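Local coordinates for 199aa long hypothetical Trp repressor binding protein (Sulfolobus tokodaii, PDB 2ZKI) that is of uncharacterised function but probably binds FMN as a flavodoxin-like protein of the NADPH-dependent FMN reductase family, and may act in redox reactions, at residues 33-41 / 60-70; 100-111 / 133-142. All coordinates share one frame; numbering follows the deposited sequence.

Contact 1. Residues 33-41 / 60-70. With SO4 (sulfate ion), chain N; SO4 (sulfate ion), chain J.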
loop_
_atom_site.group_PDB
_atom_site.type_symbol
_atom_site.label_atom_id
_atom_site.label_comp_id
_atom_site.label_asym_id
_atom_site.label_seq_id
_atom_site.Cartn_x
_atom_site.Cartn_y
_atom_site.Cartn_z
ATOM N N ALA A 33 15.657 -9.719 -26.490
ATOM C CA ALA A 33 15.389 -8.288 -26.412
ATOM C C ALA A 33 16.676 -7.481 -26.281
ATOM O O ALA A 33 17.672 -7.969 -25.741
ATOM C CB ALA A 33 14.465 -7.995 -25.244
ATOM N N GLU A 34 16.651 -6.248 -26.783
ATOM C CA GLU A 34 17.768 -5.327 -26.597
ATOM C C GLU A 34 17.685 -4.732 -25.196
ATOM O O GLU A 34 16.645 -4.193 -24.801
ATOM C CB GLU A 34 17.763 -4.224 -27.663
ATOM C CG GLU A 34 18.028 -4.712 -29.090
ATOM C CD GLU A 34 19.422 -5.296 -29.275
ATOM O OE1 GLU A 34 20.411 -4.622 -28.913
ATOM O OE2 GLU A 34 19.526 -6.429 -29.792
ATOM N N VAL A 35 18.777 -4.845 -24.443
ATOM C CA VAL A 35 18.787 -4.433 -23.039
ATOM C C VAL A 35 19.778 -3.305 -22.762
ATOM O O VAL A 35 20.982 -3.456 -22.976
ATOM C CB VAL A 35 19.083 -5.628 -22.094
ATOM C CG1 VAL A 35 19.137 -5.173 -20.639
ATOM C CG2 VAL A 35 18.038 -6.719 -22.265
ATOM N N LYS A 36 19.253 -2.179 -22.284
ATOM C CA LYS A 36 20.075 -1.090 -21.761
ATOM C C LYS A 36 19.971 -1.054 -20.237
ATOM O O LYS A 36 18.883 -0.870 -19.684
ATOM C CB LYS A 36 19.649 0.258 -22.354
ATOM C CG LYS A 36 20.128 0.513 -23.775
ATOM C CD LYS A 36 19.614 1.854 -24.289
ATOM C CE LYS A 36 19.895 2.048 -25.778
ATOM N NZ LYS A 36 21.343 2.224 -26.094
ATOM N N ILE A 37 21.104 -1.249 -19.568
ATOM C CA ILE A 37 21.176 -1.150 -18.112
ATOM C C ILE A 37 21.664 0.250 -17.737
ATOM O O ILE A 37 22.767 0.657 -18.111
ATOM C CB ILE A 37 22.098 -2.239 -17.501
ATOM C CG1 ILE A 37 21.505 -3.634 -17.733
ATOM C CG2 ILE A 37 22.319 -1.990 -16.007
ATOM C CD1 ILE A 37 22.480 -4.778 -17.502
ATOM N N ARG A 38 20.823 0.985 -17.013
ATOM C CA ARG A 38 21.122 2.361 -16.632
ATOM C C ARG A 38 20.902 2.577 -15.137
ATOM O O ARG A 38 20.018 1.963 -14.538
ATOM C CB ARG A 38 20.238 3.339 -17.413
ATOM C CG ARG A 38 20.270 3.222 -18.939
ATOM C CD ARG A 38 21.445 3.961 -19.558
ATOM N NE ARG A 38 22.538 3.057 -19.905
ATOM C CZ ARG A 38 22.802 2.624 -21.136
ATOM N NH1 ARG A 38 22.062 3.013 -22.167
ATOM N NH2 ARG A 38 23.820 1.802 -21.337
ATOM N N ARG A 39 21.709 3.456 -14.547
ATOM C CA ARG A 39 21.533 3.871 -13.151
ATOM C C ARG A 39 21.133 5.347 -13.052
ATOM O O ARG A 39 21.238 6.090 -14.031
ATOM C CB ARG A 39 22.789 3.571 -12.313
ATOM C CG ARG A 39 24.110 4.082 -12.887
ATOM C CD ARG A 39 24.439 5.495 -12.420
ATOM N NE ARG A 39 25.803 5.881 -12.776
ATOM C CZ ARG A 39 26.837 5.863 -11.938
ATOM N NH1 ARG A 39 28.038 6.228 -12.365
ATOM N NH2 ARG A 39 26.678 5.486 -10.674
ATOM N N VAL A 40 20.666 5.760 -11.875
ATOM C CA VAL A 40 20.248 7.148 -11.652
ATOM C C VAL A 40 21.308 7.974 -10.922
ATOM O O VAL A 40 22.197 7.428 -10.265
ATOM C CB VAL A 40 18.890 7.253 -10.891
ATOM C CG1 VAL A 40 17.742 6.779 -11.763
ATOM C CG2 VAL A 40 18.932 6.486 -9.568
ATOM N N ARG A 41 21.191 9.294 -11.052
ATOM C CA ARG A 41 22.058 10.261 -10.385
ATOM C C ARG A 41 21.881 10.201 -8.869
ATOM O O ARG A 41 20.777 9.962 -8.377
ATOM C CB ARG A 41 21.706 11.663 -10.882
ATOM C CG ARG A 41 22.806 12.700 -10.775
ATOM C CD ARG A 41 22.206 14.093 -10.893
ATOM N NE ARG A 41 23.128 15.065 -11.476
ATOM C CZ ARG A 41 23.195 15.360 -12.772
ATOM N NH1 ARG A 41 22.394 14.756 -13.645
ATOM N NH2 ARG A 41 24.068 16.262 -13.202
ATOM N N ILE A 60 28.504 1.289 -15.751
ATOM C CA ILE A 60 27.097 1.512 -16.096
ATOM C C ILE A 60 26.791 3.005 -16.243
ATOM O O ILE A 60 26.913 3.760 -15.276
ATOM C CB ILE A 60 26.140 0.864 -15.060
ATOM C CG1 ILE A 60 26.383 -0.645 -14.981
ATOM C CG2 ILE A 60 24.679 1.151 -15.411
ATOM C CD1 ILE A 60 25.994 -1.266 -13.657
ATOM N N PRO A 61 26.390 3.432 -17.457
ATOM C CA PRO A 61 26.086 4.835 -17.748
ATOM C C PRO A 61 24.853 5.337 -17.005
ATOM O O PRO A 61 24.012 4.539 -16.594
ATOM C CB PRO A 61 25.813 4.830 -19.260
ATOM C CG PRO A 61 26.391 3.554 -19.762
ATOM C CD PRO A 61 26.206 2.586 -18.648
ATOM N N GLU A 62 24.760 6.653 -16.833
ATOM C CA GLU A 62 23.587 7.272 -16.223
ATOM C C GLU A 62 22.407 7.284 -17.188
ATOM O O GLU A 62 22.582 7.401 -18.401
ATOM C CB GLU A 62 23.895 8.697 -15.756
ATOM C CG GLU A 62 24.651 8.780 -14.437
ATOM C CD GLU A 62 24.735 10.197 -13.886
ATOM O OE1 GLU A 62 24.990 10.346 -12.671
ATOM O OE2 GLU A 62 24.545 11.161 -14.661
ATOM N N VAL A 63 21.206 7.159 -16.633
ATOM C CA VAL A 63 19.981 7.158 -17.422
ATOM C C VAL A 63 19.657 8.561 -17.931
ATOM O O VAL A 63 19.892 9.553 -17.241
ATOM C CB VAL A 63 18.786 6.585 -16.612
ATOM C CG1 VAL A 63 18.464 7.460 -15.401
ATOM C CG2 VAL A 63 17.554 6.395 -17.499
ATOM N N THR A 64 19.137 8.630 -19.150
ATOM C CA THR A 64 18.643 9.877 -19.718
ATOM C C THR A 64 17.148 9.734 -20.003
ATOM O O THR A 64 16.610 8.625 -19.967
ATOM C CB THR A 64 19.402 10.250 -21.015
ATOM O OG1 THR A 64 19.286 9.187 -21.969
ATOM C CG2 THR A 64 20.880 10.511 -20.727
ATOM N N LEU A 65 16.479 10.852 -20.276
ATOM C CA LEU A 65 15.057 10.833 -20.625
ATOM C C LEU A 65 14.792 10.210 -22.001
ATOM O O LEU A 65 13.661 9.824 -22.303
ATOM C CB LEU A 65 14.454 12.240 -20.539
ATOM C CG LEU A 65 14.306 12.866 -19.147
ATOM C CD1 LEU A 65 14.061 14.364 -19.258
ATOM C CD2 LEU A 65 13.200 12.198 -18.331
ATOM N N ASP A 66 15.835 10.114 -22.825
ATOM C CA ASP A 66 15.758 9.414 -24.108
ATOM C C ASP A 66 15.623 7.904 -23.909
ATOM O O ASP A 66 14.955 7.223 -24.696
ATOM C CB ASP A 66 16.987 9.718 -24.971
ATOM C CG ASP A 66 16.959 11.119 -25.562
ATOM O OD1 ASP A 66 15.902 11.532 -26.089
ATOM O OD2 ASP A 66 18.006 11.803 -25.512
ATOM N N ASP A 67 16.259 7.394 -22.852
ATOM C CA ASP A 67 16.204 5.974 -22.497
ATOM C C ASP A 67 14.783 5.495 -22.183
ATOM O O ASP A 67 14.435 4.342 -22.449
ATOM C CB ASP A 67 17.129 5.683 -21.310
ATOM C CG ASP A 67 18.603 5.815 -21.664
ATOM O OD1 ASP A 67 19.391 6.184 -20.770
ATOM O OD2 ASP A 67 18.980 5.545 -22.825
ATOM N N MET A 68 13.974 6.389 -21.620
ATOM C CA MET A 68 12.582 6.093 -21.300
ATOM C C MET A 68 11.721 6.052 -22.566
ATOM O O MET A 68 10.780 5.260 -22.661
ATOM C CB MET A 68 12.025 7.125 -20.314
ATOM C CG MET A 68 12.855 7.320 -19.043
ATOM S SD MET A 68 12.802 5.930 -17.892
ATOM C CE MET A 68 11.148 6.095 -17.223
ATOM N N ARG A 69 12.048 6.911 -23.531
ATOM C CA ARG A 69 11.351 6.941 -24.821
ATOM C C ARG A 69 11.713 5.719 -25.666
ATOM O O ARG A 69 10.867 5.163 -26.368
ATOM C CB ARG A 69 11.696 8.216 -25.594
ATOM C CG ARG A 69 11.238 9.510 -24.945
ATOM C CD ARG A 69 11.698 10.705 -25.761
ATOM N NE ARG A 69 11.204 11.965 -25.212
ATOM C CZ ARG A 69 11.924 12.806 -24.475
ATOM N NH1 ARG A 69 13.192 12.536 -24.190
ATOM N NH2 ARG A 69 11.375 13.926 -24.024
ATOM N N TRP A 70 12.982 5.322 -25.583
ATOM C CA TRP A 70 13.535 4.190 -26.322
ATOM C C TRP A 70 12.858 2.875 -25.951
ATOM O O TRP A 70 12.500 2.082 -26.827
ATOM C CB TRP A 70 15.041 4.108 -26.055
ATOM C CG TRP A 70 15.717 2.866 -26.558
ATOM C CD1 TRP A 70 16.143 2.624 -27.830
ATOM C CD2 TRP A 70 16.063 1.703 -25.791
ATOM N NE1 TRP A 70 16.724 1.379 -27.909
ATOM C CE2 TRP A 70 16.687 0.792 -26.671
ATOM C CE3 TRP A 70 15.896 1.339 -24.446
ATOM C CZ2 TRP A 70 17.156 -0.460 -26.250
ATOM C CZ3 TRP A 70 16.360 0.094 -24.028
ATOM C CH2 TRP A 70 16.981 -0.791 -24.930
HETATM S S SO4 N . 14.471 15.638 -23.623
HETATM O O1 SO4 N . 15.062 14.617 -24.484
HETATM O O2 SO4 N . 15.534 16.321 -22.890
HETATM O O3 SO4 N . 13.735 16.602 -24.439
HETATM O O4 SO4 N . 13.555 15.011 -22.675
HETATM S S SO4 J . 24.672 -0.038 -23.627
HETATM O O1 SO4 J . 25.347 -1.021 -24.469
HETATM O O2 SO4 J . 24.121 -0.707 -22.452
HETATM O O3 SO4 J . 25.639 0.973 -23.205
HETATM O O4 SO4 J . 23.592 0.597 -24.379
#
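Lys36 lies across the indole of Trp70, joining strand 34-39 to helix 65-70. Its CB starts at the far end of the six-membered ring, 3.7 Å from Trp70 CZ3, and CG follows close to CH2. CD then sits squarely over one face, 3.6 Å from the six-membered centroid, a CH-pi contact. CE continues over the same face toward the ring fusion, 3.6 Å from Trp70 CE2. The chain bends only at its last torsion (chi4 -69°). NZ thereby hydrogen-bonds a sulfate (O4, 3.3 Å), probably from the crystallisation liquor, and offers the five-membered ring at most a weak cation-pi attraction.

Arg38 runs a different course: its CB packs on Val63 CB at 3.6 Å, and its side chain crosses that of Asp67 at about a right angle, CD close to OD1. Asp67 OD1 accepts the backbone N of Thr64, at 2.9 Å and from above the carboxylate plane, tying the carboxylate to the turn before the helix. At the C-terminal end of the strand the backbones join in a single bridge: Arg39 N donates to Pro61 O at 3.3 Å, and Val63 N to Arg39 O at 2.8 Å.

Residues 60-70 belong to the connection from edge strand 34-39 back to strand 73-79, in a sheet of flavodoxin-like strand order; strand 6-11 lies inside, Ile60 rests on helix 16-31, and Val63 meets Phe92 of helix 87-94.

Contact 2. Residues 100-111 / 133-142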
loop_
_atom_site.group_PDB
_atom_site.type_symbol
_atom_site.label_atom_id
_atom_site.label_comp_id
_atom_site.label_asym_id
_atom_site.label_seq_id
_atom_site.Cartn_x
_atom_site.Cartn_y
_atom_site.Cartn_z
ATOM N N TRP A 100 5.069 12.201 -18.651
ATOM C CA TRP A 100 3.726 11.993 -18.121
ATOM C C TRP A 100 2.690 12.806 -18.894
ATOM O O TRP A 100 1.610 12.305 -19.210
ATOM C CB TRP A 100 3.682 12.339 -16.627
ATOM C CG TRP A 100 2.322 12.183 -16.005
ATOM C CD1 TRP A 100 1.707 11.015 -15.658
ATOM C CD2 TRP A 100 1.412 13.235 -15.659
ATOM N NE1 TRP A 100 0.472 11.274 -15.117
ATOM C CE2 TRP A 100 0.265 12.627 -15.105
ATOM C CE3 TRP A 100 1.456 14.632 -15.760
ATOM C CZ2 TRP A 100 -0.833 13.369 -14.655
ATOM C CZ3 TRP A 100 0.365 15.370 -15.312
ATOM C CH2 TRP A 100 -0.765 14.735 -14.767
ATOM N N LYS A 101 3.030 14.055 -19.206
ATOM C CA LYS A 101 2.119 14.957 -19.915
ATOM C C LYS A 101 1.984 14.614 -21.400
ATOM O O LYS A 101 0.984 14.958 -22.035
ATOM C CB LYS A 101 2.559 16.413 -19.725
ATOM C CG LYS A 101 2.409 16.908 -18.289
ATOM C CD LYS A 101 3.336 18.072 -17.973
ATOM C CE LYS A 101 2.666 19.409 -18.243
ATOM N NZ LYS A 101 3.566 20.545 -17.907
ATOM N N ASP A 102 2.988 13.920 -21.937
ATOM C CA ASP A 102 3.007 13.511 -23.342
ATOM C C ASP A 102 2.521 12.069 -23.574
ATOM O O ASP A 102 2.465 11.610 -24.719
ATOM C CB ASP A 102 4.413 13.702 -23.930
ATOM C CG ASP A 102 4.807 15.172 -24.056
ATOM O OD1 ASP A 102 4.058 16.054 -23.580
ATOM O OD2 ASP A 102 5.876 15.447 -24.640
ATOM N N ASN A 103 2.165 11.374 -22.488
ATOM C CA ASN A 103 1.692 9.976 -22.527
ATOM C C ASN A 103 2.646 8.999 -23.220
ATOM O O ASN A 103 2.210 8.054 -23.884
ATOM C CB ASN A 103 0.286 9.883 -23.139
ATOM C CG ASN A 103 -0.790 10.408 -22.213
ATOM O OD1 ASN A 103 -0.662 11.490 -21.637
ATOM N ND2 ASN A 103 -1.865 9.643 -22.068
ATOM N N VAL A 104 3.945 9.229 -23.044
ATOM C CA VAL A 104 4.989 8.437 -23.698
ATOM C C VAL A 104 5.017 6.997 -23.191
ATOM O O VAL A 104 5.161 6.059 -23.981
ATOM C CB VAL A 104 6.384 9.076 -23.497
ATOM C CG1 VAL A 104 7.425 8.402 -24.374
ATOM C CG2 VAL A 104 6.331 10.554 -23.803
ATOM N N LEU A 105 4.871 6.832 -21.879
ATOM C CA LEU A 105 4.960 5.520 -21.241
ATOM C C LEU A 105 3.602 4.821 -21.104
ATOM O O LEU A 105 3.527 3.687 -20.624
ATOM C CB LEU A 105 5.634 5.639 -19.866
ATOM C CG LEU A 105 6.925 6.453 -19.727
ATOM C CD1 LEU A 105 7.385 6.462 -18.279
ATOM C CD2 LEU A 105 8.030 5.929 -20.638
ATOM N N TYR A 106 2.533 5.491 -21.528
ATOM C CA TYR A 106 1.187 4.947 -21.379
ATOM C C TYR A 106 1.025 3.590 -22.067
ATOM O O TYR A 106 1.273 3.455 -23.264
ATOM C CB TYR A 106 0.136 5.933 -21.892
ATOM C CG TYR A 106 -1.266 5.591 -21.448
ATOM C CD1 TYR A 106 -1.835 6.214 -20.338
ATOM C CD2 TYR A 106 -2.022 4.633 -22.129
ATOM C CE1 TYR A 106 -3.120 5.901 -19.924
ATOM C CE2 TYR A 106 -3.308 4.310 -21.721
ATOM C CZ TYR A 106 -3.849 4.947 -20.619
ATOM O OH TYR A 106 -5.123 4.631 -20.216
ATOM N N GLY A 107 0.611 2.592 -21.290
ATOM C CA GLY A 107 0.361 1.252 -21.808
ATOM C C GLY A 107 1.558 0.320 -21.762
ATOM O O GLY A 107 1.419 -0.881 -22.008
ATOM N N LYS A 108 2.730 0.868 -21.445
ATOM C CA LYS A 108 3.968 0.087 -21.389
ATOM C C LYS A 108 4.046 -0.748 -20.108
ATOM O O LYS A 108 3.623 -0.292 -19.046
ATOM C CB LYS A 108 5.200 0.999 -21.501
ATOM C CG LYS A 108 5.214 1.944 -22.707
ATOM C CD LYS A 108 5.599 1.244 -24.006
ATOM C CE LYS A 108 5.559 2.205 -25.189
ATOM N NZ LYS A 108 6.526 3.334 -25.046
ATOM N N PRO A 109 4.578 -1.982 -20.206
ATOM C CA PRO A 109 4.752 -2.834 -19.027
ATOM C C PRO A 109 5.937 -2.437 -18.142
ATOM O O PRO A 109 6.975 -2.000 -18.643
ATOM C CB PRO A 109 4.981 -4.219 -19.633
ATOM C CG PRO A 109 5.611 -3.943 -20.944
ATOM C CD PRO A 109 5.012 -2.662 -21.441
ATOM N N VAL A 110 5.764 -2.601 -16.833
ATOM C CA VAL A 110 6.804 -2.301 -15.854
ATOM C C VAL A 110 6.864 -3.388 -14.779
ATOM O O VAL A 110 5.830 -3.863 -14.304
ATOM C CB VAL A 110 6.624 -0.876 -15.221
ATOM C CG1 VAL A 110 5.271 -0.731 -14.519
ATOM C CG2 VAL A 110 7.769 -0.536 -14.274
ATOM N N THR A 111 8.080 -3.787 -14.422
ATOM C CA THR A 111 8.299 -4.745 -13.341
ATOM C C THR A 111 9.264 -4.163 -12.302
ATOM O O THR A 111 10.135 -3.354 -12.637
ATOM C CB THR A 111 8.781 -6.131 -13.869
ATOM O OG1 THR A 111 8.781 -7.083 -12.799
ATOM C CG2 THR A 111 10.177 -6.052 -14.487
ATOM N N TYR A 133 3.536 4.666 -9.094
ATOM C CA TYR A 133 4.040 5.348 -10.283
ATOM C C TYR A 133 3.309 4.875 -11.543
ATOM O O TYR A 133 2.872 5.690 -12.362
ATOM C CB TYR A 133 5.548 5.098 -10.413
ATOM C CG TYR A 133 6.233 5.828 -11.551
ATOM C CD1 TYR A 133 6.371 5.234 -12.806
ATOM C CD2 TYR A 133 6.765 7.103 -11.365
ATOM C CE1 TYR A 133 7.009 5.900 -13.851
ATOM C CE2 TYR A 133 7.405 7.774 -12.401
ATOM C CZ TYR A 133 7.524 7.168 -13.639
ATOM O OH TYR A 133 8.152 7.833 -14.665
ATOM N N ALA A 134 3.165 3.556 -11.674
ATOM C CA ALA A 134 2.559 2.935 -12.848
ATOM C C ALA A 134 1.095 3.314 -13.049
ATOM O O ALA A 134 0.615 3.368 -14.182
ATOM C CB ALA A 134 2.708 1.430 -12.775
ATOM N N TYR A 135 0.388 3.573 -11.954
ATOM C CA TYR A 135 -1.019 3.958 -12.020
ATOM C C TYR A 135 -1.204 5.357 -12.605
ATOM O O TYR A 135 -2.099 5.583 -13.415
ATOM C CB TYR A 135 -1.673 3.866 -10.639
ATOM C CG TYR A 135 -1.801 2.452 -10.117
ATOM C CD1 TYR A 135 -0.763 1.856 -9.403
ATOM C CD2 TYR A 135 -2.960 1.712 -10.332
ATOM C CE1 TYR A 135 -0.873 0.560 -8.920
ATOM C CE2 TYR A 135 -3.081 0.412 -9.858
ATOM C CZ TYR A 135 -2.034 -0.157 -9.152
ATOM O OH TYR A 135 -2.147 -1.440 -8.676
ATOM N N HIS A 136 -0.347 6.287 -12.194
ATOM C CA HIS A 136 -0.434 7.674 -12.638
ATOM C C HIS A 136 -0.009 7.842 -14.097
ATOM O O HIS A 136 -0.523 8.713 -14.803
ATOM C CB HIS A 136 0.400 8.574 -11.722
ATOM C CG HIS A 136 -0.188 8.753 -10.356
ATOM N ND1 HIS A 136 -0.793 9.924 -9.953
ATOM C CD2 HIS A 136 -0.275 7.904 -9.304
ATOM C CE1 HIS A 136 -1.222 9.790 -8.711
ATOM N NE2 HIS A 136 -0.920 8.574 -8.294
ATOM N N PHE A 137 0.922 7.000 -14.538
ATOM C CA PHE A 137 1.420 7.032 -15.911
ATOM C C PHE A 137 0.610 6.133 -16.845
ATOM O O PHE A 137 0.804 6.157 -18.062
ATOM C CB PHE A 137 2.892 6.618 -15.946
ATOM C CG PHE A 137 3.848 7.726 -15.601
ATOM C CD1 PHE A 137 3.988 8.165 -14.287
ATOM C CD2 PHE A 137 4.626 8.320 -16.591
ATOM C CE1 PHE A 137 4.873 9.188 -13.970
ATOM C CE2 PHE A 137 5.519 9.338 -16.281
ATOM C CZ PHE A 137 5.643 9.774 -14.966
ATOM N N GLY A 138 -0.289 5.337 -16.270
ATOM C CA GLY A 138 -1.076 4.376 -17.040
ATOM C C GLY A 138 -0.288 3.151 -17.474
ATOM O O GLY A 138 -0.735 2.393 -18.333
ATOM N N MET A 139 0.884 2.959 -16.874
ATOM C CA MET A 139 1.739 1.809 -17.164
ATOM C C MET A 139 1.192 0.535 -16.530
ATOM O O MET A 139 0.660 0.572 -15.418
ATOM C CB MET A 139 3.154 2.067 -16.652
ATOM C CG MET A 139 3.839 3.257 -17.299
ATOM S SD MET A 139 5.427 3.639 -16.552
ATOM C CE MET A 139 6.433 2.296 -17.175
ATOM N N ILE A 140 1.328 -0.589 -17.230
ATOM C CA ILE A 140 0.843 -1.876 -16.714
ATOM C C ILE A 140 1.909 -2.626 -15.905
ATOM O O ILE A 140 3.050 -2.760 -16.341
ATOM C CB ILE A 140 0.229 -2.773 -17.827
ATOM C CG1 ILE A 140 1.198 -2.953 -18.998
ATOM C CG2 ILE A 140 -1.099 -2.183 -18.308
ATOM C CD1 ILE A 140 0.814 -4.071 -19.958
ATOM N N ILE A 141 1.521 -3.103 -14.724
ATOM C CA ILE A 141 2.444 -3.751 -13.786
ATOM C C ILE A 141 2.600 -5.240 -14.085
ATOM O O ILE A 141 1.611 -5.950 -14.245
ATOM C CB ILE A 141 1.977 -3.566 -12.315
ATOM C CG1 ILE A 141 1.808 -2.079 -11.988
ATOM C CG2 ILE A 141 2.953 -4.223 -11.337
ATOM C CD1 ILE A 141 0.838 -1.799 -10.866
ATOM N N VAL A 142 3.846 -5.701 -14.152
ATOM C CA VAL A 142 4.144 -7.117 -14.377
ATOM C C VAL A 142 4.795 -7.753 -13.140
ATOM O O VAL A 142 5.994 -7.578 -12.897
ATOM C CB VAL A 142 5.041 -7.329 -15.631
ATOM C CG1 VAL A 142 5.383 -8.805 -15.815
ATOM C CG2 VAL A 142 4.359 -6.783 -16.881
#
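Trp100 places CG trans to its backbone N (chi1 179°) and Phe137 places its own beside the N (chi1 -82°), and these settings bring the indole edge onto the phenyl face. The pair is T-shaped, with planes at 66° and Trp100 CD1 over the centre of the Phe137 ring, while Trp100 CB packs on Phe137 CE2 at 3.5 Å. The indole is fixed further by NE1, which donates to His136 O at 2.8 Å; the acceptor lies in the indole plane, although the donor stands well above the carbonyl plane. Leu105 CD1 adds a methyl 3.7 Å from Phe137 CD2 and also touches Met139 SD. With an alanine in place of the Phe137 ring, a gap is likely to open between Trp100 and Leu105, the indole losing the phenyl face beneath its CD1 edge.

After helix 132-137, Gly138 takes a positive phi, and its CA lies against Tyr106 CE1, where a side chain would collide. From there the chains run in parallel register: Lys108 O accepts Ile140 N, Ile140 O accepts Val110 N at 2.8 Å, and Val110 O accepts Val142 N at 2.7 Å. Thr111 OG1 completes the pairing with a bond of 2.8 Å to Val142 O. Val110 faces Ala134 and Met139 CE, while Pro109, on the other side of the sheet, meets Val142 CG2 at 3.8 Å.

Main-chain bonds thus set the register and apolar groups fill the interior, whereas the polar ends of Tyr106 and His136 bond to Ile144 and Tyr161 of a third subunit, which the Ile141 backbone also joins, placing this part of the chain at an interface.

Overall arrangement
Contact 1 closes before contact 2 opens along the chain, and their centres lie about 16 Å apart. Each belongs to an opposite margin of one five-stranded parallel sheet with strand order 2-1-3-4-5, consistent with a flavodoxin-like fold: residues 33-41 supply strand 34-39 and residues 133-142 strand 140-141, the outermost strands within this chain. Strands 6-11 and 73-79 lie between the first edge and strand 109-115. The two contacts also meet directly, where helix 65-70 packs on the loop after helix 97-101 through Met68 with Leu105 and Arg69 with Val104. Helix 65-70 and that loop thus bring them into touch, while contact 2 faces neighbouring subunits far more extensively.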